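Local coordinates for Glyoxalase/Bleomycin resistance protein (PDB 1XQA), which is of unknown function but binds magnesium and is a possible glyoxalase of the glyoxalase/bleomycin resistance/dioxygenase superfamily, at residues T98-A103 with T108-C113. Residues are numbered along the deposited sequence; the frame is centred on the assembly and turned at random.
Sequences TFYVEA and TIEVMC
F99 and V111 pack side by side in the tight half of this antiparallel hairpin, which joins strands 97-103 and 107-112. CB of V111 lies 3.5 Å from CE2 of F99, above one ring face and offset toward the rim, a CH-pi contact. The phenylalanine reaches it because CG sits between its own backbone N and carbonyl carbon (chi1 72°), which swings the ring back under the neighbouring strand. The two backbones pair reciprocally: F99 N to V111 O and V111 N to F99 O both measure 2.9 Å, and the second is nearly straight at 169°. V101 and I109 form the next hydrogen-bonded pair, with CG1 of V101 4.0 Å from CB of I109. This buried face is covered by helix 71-83, through V74, N78 and L81 on F99, and by helix 14-25, where L21 and F25 touch I109.

The other face carries T98, Y100, E102, T108, E110 and M112. It is the solvent side: Y100 and E102 are exposed, T98, T108 and M112 partly so, and ordered waters lie on it, although E110 is buried. Near the turn, T108 OG1 donates to E102 OE2 over 2.7 Å, meeting it nearly along the C-O axis. Further along, the extended E110 side chain, its CG anti to the backbone N, runs beside Y100; CB of E110 approaches the ring obliquely, 3.7 Å from CE1 of Y100, and carboxylate and ring planes are within 9° of each other. CG of E110 also rests 3.5 Å from CG2 of T98. A water lies between T98 OG1 and E110 OE2, but its leg to OE2 is implausibly short, leaving the bridge doubtful; a second, near Y100 OH, reaches OE2 only weakly.

E110 binds the magnesium ion together with H63, whose ring meets Y100 edge-to-face. A metal ligand thus sits on a strand whose other face is buried against two helices, and flanking Y100 and T98 probably restrict the swing of its carboxylate.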
ATOM      1  N   THR A  98      11.265 -10.664  16.376  1.00 24.50           N
ATOM      2  CA  THR A  98      11.790 -10.343  15.034  1.00 24.37           C
ATOM      3  C   THR A  98      11.516 -11.420  13.982  1.00 23.19           C
ATOM      4  O   THR A  98      11.597 -12.615  14.262  1.00 21.92           O
ATOM      5  CB  THR A  98      13.339 -10.202  15.079  1.00 24.39           C
ATOM      6  OG1 THR A  98      13.727  -9.430  16.221  1.00 27.61           O
ATOM      7  CG2 THR A  98      13.879  -9.539  13.818  1.00 24.98           C
ATOM      8  N   PHE A  99      11.235 -10.994  12.753  1.00 22.12           N
ATOM      9  CA  PHE A  99      11.366 -11.898  11.622  1.00 21.33           C
ATOM     10  C   PHE A  99      11.954 -11.149  10.443  1.00 21.23           C
ATOM     11  O   PHE A  99      12.038  -9.914  10.455  1.00 21.52           O
ATOM     12  CB  PHE A  99      10.036 -12.548  11.247  1.00 21.08           C
ATOM     13  CG  PHE A  99       9.048 -11.612  10.587  1.00 19.59           C
ATOM     14  CD1 PHE A  99       9.002 -11.493   9.201  1.00 20.87           C
ATOM     15  CD2 PHE A  99       8.146 -10.883  11.356  1.00 21.14           C
ATOM     16  CE1 PHE A  99       8.091 -10.652   8.587  1.00 20.43           C
ATOM     17  CE2 PHE A  99       7.218 -10.035  10.748  1.00 20.91           C
ATOM     18  CZ  PHE A  99       7.191  -9.922   9.372  1.00 21.12           C
ATOM     19  N   TYR A 100      12.362 -11.909   9.440  1.00 20.97           N
ATOM     20  CA  TYR A 100      12.929 -11.334   8.241  1.00 20.90           C
ATOM     21  C   TYR A 100      12.112 -11.762   7.021  1.00 20.97           C
ATOM     22  O   TYR A 100      11.472 -12.821   7.027  1.00 21.32           O
ATOM     23  CB  TYR A 100      14.388 -11.746   8.073  1.00 21.15           C
ATOM     24  CG  TYR A 100      15.241 -11.375   9.257  1.00 21.31           C
ATOM     25  CD1 TYR A 100      15.906 -10.161   9.300  1.00 21.14           C
ATOM     26  CD2 TYR A 100      15.326 -12.219  10.370  1.00 21.57           C
ATOM     27  CE1 TYR A 100      16.676  -9.804  10.398  1.00 21.66           C
ATOM     28  CE2 TYR A 100      16.082 -11.872  11.483  1.00 22.73           C
ATOM     29  CZ  TYR A 100      16.752 -10.662  11.489  1.00 23.26           C
ATOM     30  OH  TYR A 100      17.517 -10.313  12.584  1.00 24.52           O
ATOM     31  N   VAL A 101      12.180 -10.954   5.971  1.00 20.09           N
ATOM     32  CA  VAL A 101      11.550 -11.287   4.708  1.00 19.66           C
ATOM     33  C   VAL A 101      12.429 -10.807   3.557  1.00 20.45           C
ATOM     34  O   VAL A 101      12.969  -9.703   3.601  1.00 20.63           O
ATOM     35  CB  VAL A 101      10.109 -10.708   4.607  1.00 19.66           C
ATOM     36  CG1 VAL A 101      10.100  -9.179   4.728  1.00 18.30           C
ATOM     37  CG2 VAL A 101       9.384 -11.192   3.308  1.00 19.28           C
ATOM     38  N   GLU A 102      12.580 -11.650   2.542  1.00 21.17           N
ATOM     39  CA  GLU A 102      13.310 -11.281   1.333  1.00 22.08           C
ATOM     40  C   GLU A 102      12.364 -10.494   0.470  1.00 22.39           C
ATOM     41  O   GLU A 102      11.356 -11.043   0.001  1.00 22.81           O
ATOM     42  CB  GLU A 102      13.747 -12.521   0.575  1.00 22.99           C
ATOM     43  CG  GLU A 102      14.367 -13.563   1.435  1.00 28.37           C
ATOM     44  CD  GLU A 102      15.842 -13.449   1.454  1.00 35.20           C
ATOM     45  OE1 GLU A 102      16.496 -14.412   0.983  1.00 37.59           O
ATOM     46  OE2 GLU A 102      16.336 -12.396   1.918  1.00 38.50           O
ATOM     47  N   ALA A 103      12.693  -9.220   0.251  1.00 21.67           N
ATOM     48  CA  ALA A 103      11.777  -8.272  -0.388  1.00 20.95           C
ATOM     49  C   ALA A 103      11.961  -8.227  -1.897  1.00 20.52           C
ATOM     50  O   ALA A 103      13.081  -8.456  -2.397  1.00 20.30           O
ATOM     51  CB  ALA A 103      11.977  -6.884   0.190  1.00 19.82           C
ATOM     52  N   THR A 108      16.826  -7.749   2.035  1.00 20.82           N
ATOM     53  CA  THR A 108      16.132  -8.333   3.177  1.00 20.83           C
ATOM     54  C   THR A 108      15.627  -7.222   4.077  1.00 19.53           C
ATOM     55  O   THR A 108      16.345  -6.239   4.320  1.00 19.37           O
ATOM     56  CB  THR A 108      17.090  -9.241   3.958  1.00 21.30           C
ATOM     57  OG1 THR A 108      17.525 -10.282   3.073  1.00 23.07           O
ATOM     58  CG2 THR A 108      16.418  -9.852   5.203  1.00 20.84           C
ATOM     59  N   ILE A 109      14.401  -7.393   4.579  1.00 19.33           N
ATOM     60  CA  ILE A 109      13.803  -6.481   5.516  1.00 19.34           C
ATOM     61  C   ILE A 109      13.625  -7.197   6.855  1.00 19.18           C
ATOM     62  O   ILE A 109      13.269  -8.375   6.911  1.00 19.85           O
ATOM     63  CB  ILE A 109      12.420  -5.988   5.000  1.00 19.36           C
ATOM     64  CG1 ILE A 109      12.619  -4.934   3.899  1.00 19.03           C
ATOM     65  CG2 ILE A 109      11.571  -5.430   6.150  1.00 19.76           C
ATOM     66  CD1 ILE A 109      11.329  -4.519   3.178  1.00 18.86           C
ATOM     67  N   GLU A 110      13.906  -6.480   7.925  1.00 19.79           N
ATOM     68  CA  GLU A 110      13.641  -6.969   9.273  1.00 20.16           C
ATOM     69  C   GLU A 110      12.399  -6.288   9.856  1.00 20.90           C
ATOM     70  O   GLU A 110      12.217  -5.074   9.723  1.00 20.71           O
ATOM     71  CB  GLU A 110      14.864  -6.643  10.134  1.00 20.74           C
ATOM     72  CG  GLU A 110      14.720  -6.936  11.596  1.00 22.59           C
ATOM     73  CD  GLU A 110      15.772  -6.205  12.416  1.00 28.15           C
ATOM     74  OE1 GLU A 110      16.299  -5.186  11.927  1.00 30.52           O
ATOM     75  OE2 GLU A 110      16.054  -6.637  13.547  1.00 27.82           O
ATOM     76  N   VAL A 111      11.564  -7.064  10.550  1.00 20.44           N
ATOM     77  CA  VAL A 111      10.371  -6.523  11.175  1.00 20.82           C
ATOM     78  C   VAL A 111      10.451  -6.950  12.628  1.00 21.39           C
ATOM     79  O   VAL A 111      10.633  -8.122  12.900  1.00 21.10           O
ATOM     80  CB  VAL A 111       9.071  -7.067  10.510  1.00 20.64           C
ATOM     81  CG1 VAL A 111       7.817  -6.470  11.178  1.00 21.45           C
ATOM     82  CG2 VAL A 111       9.082  -6.813   8.981  1.00 20.51           C
HETATM   83  N   MSE A 112      10.365  -5.998  13.551  1.00 22.79           N
HETATM   84  CA  MSE A 112      10.593  -6.313  14.962  1.00 24.65           C
HETATM   85  C   MSE A 112       9.888  -5.388  15.933  1.00 25.01           C
HETATM   86  O   MSE A 112       9.452  -4.296  15.566  1.00 24.40           O
HETATM   87  CB  MSE A 112      12.105  -6.322  15.267  1.00 25.65           C
HETATM   88  CG  MSE A 112      12.752  -4.950  15.311  1.00 26.45           C
HETATM   89 SE   MSE A 112      12.877  -4.048  13.589  1.00 35.26          SE
HETATM   90  CE  MSE A 112      14.293  -2.777  14.067  1.00 29.06           C
ATOM     91  N   CYS A 113       9.771  -5.861  17.168  1.00 27.03           N
ATOM     92  CA  CYS A 113       9.364  -5.042  18.304  1.00 28.01           C
ATOM     93  C   CYS A 113      10.239  -5.387  19.509  1.00 28.33           C
ATOM     94  O   CYS A 113      10.463  -6.562  19.810  1.00 28.62           O
ATOM     95  CB  CYS A 113       7.891  -5.279  18.634  1.00 27.67           C
ATOM     96  SG  CYS A 113       7.326  -4.315  20.041  1.00 30.28           S
ATOM     97  OXT CYS A 113      10.753  -4.513  20.215  1.00 28.65           O
TER
HETATM   98  O   HOH W   1      15.620  -7.435  15.819  1.00 42.20           O
HETATM   99  O   HOH W   2      18.509  -8.086  13.097  1.00 35.93           O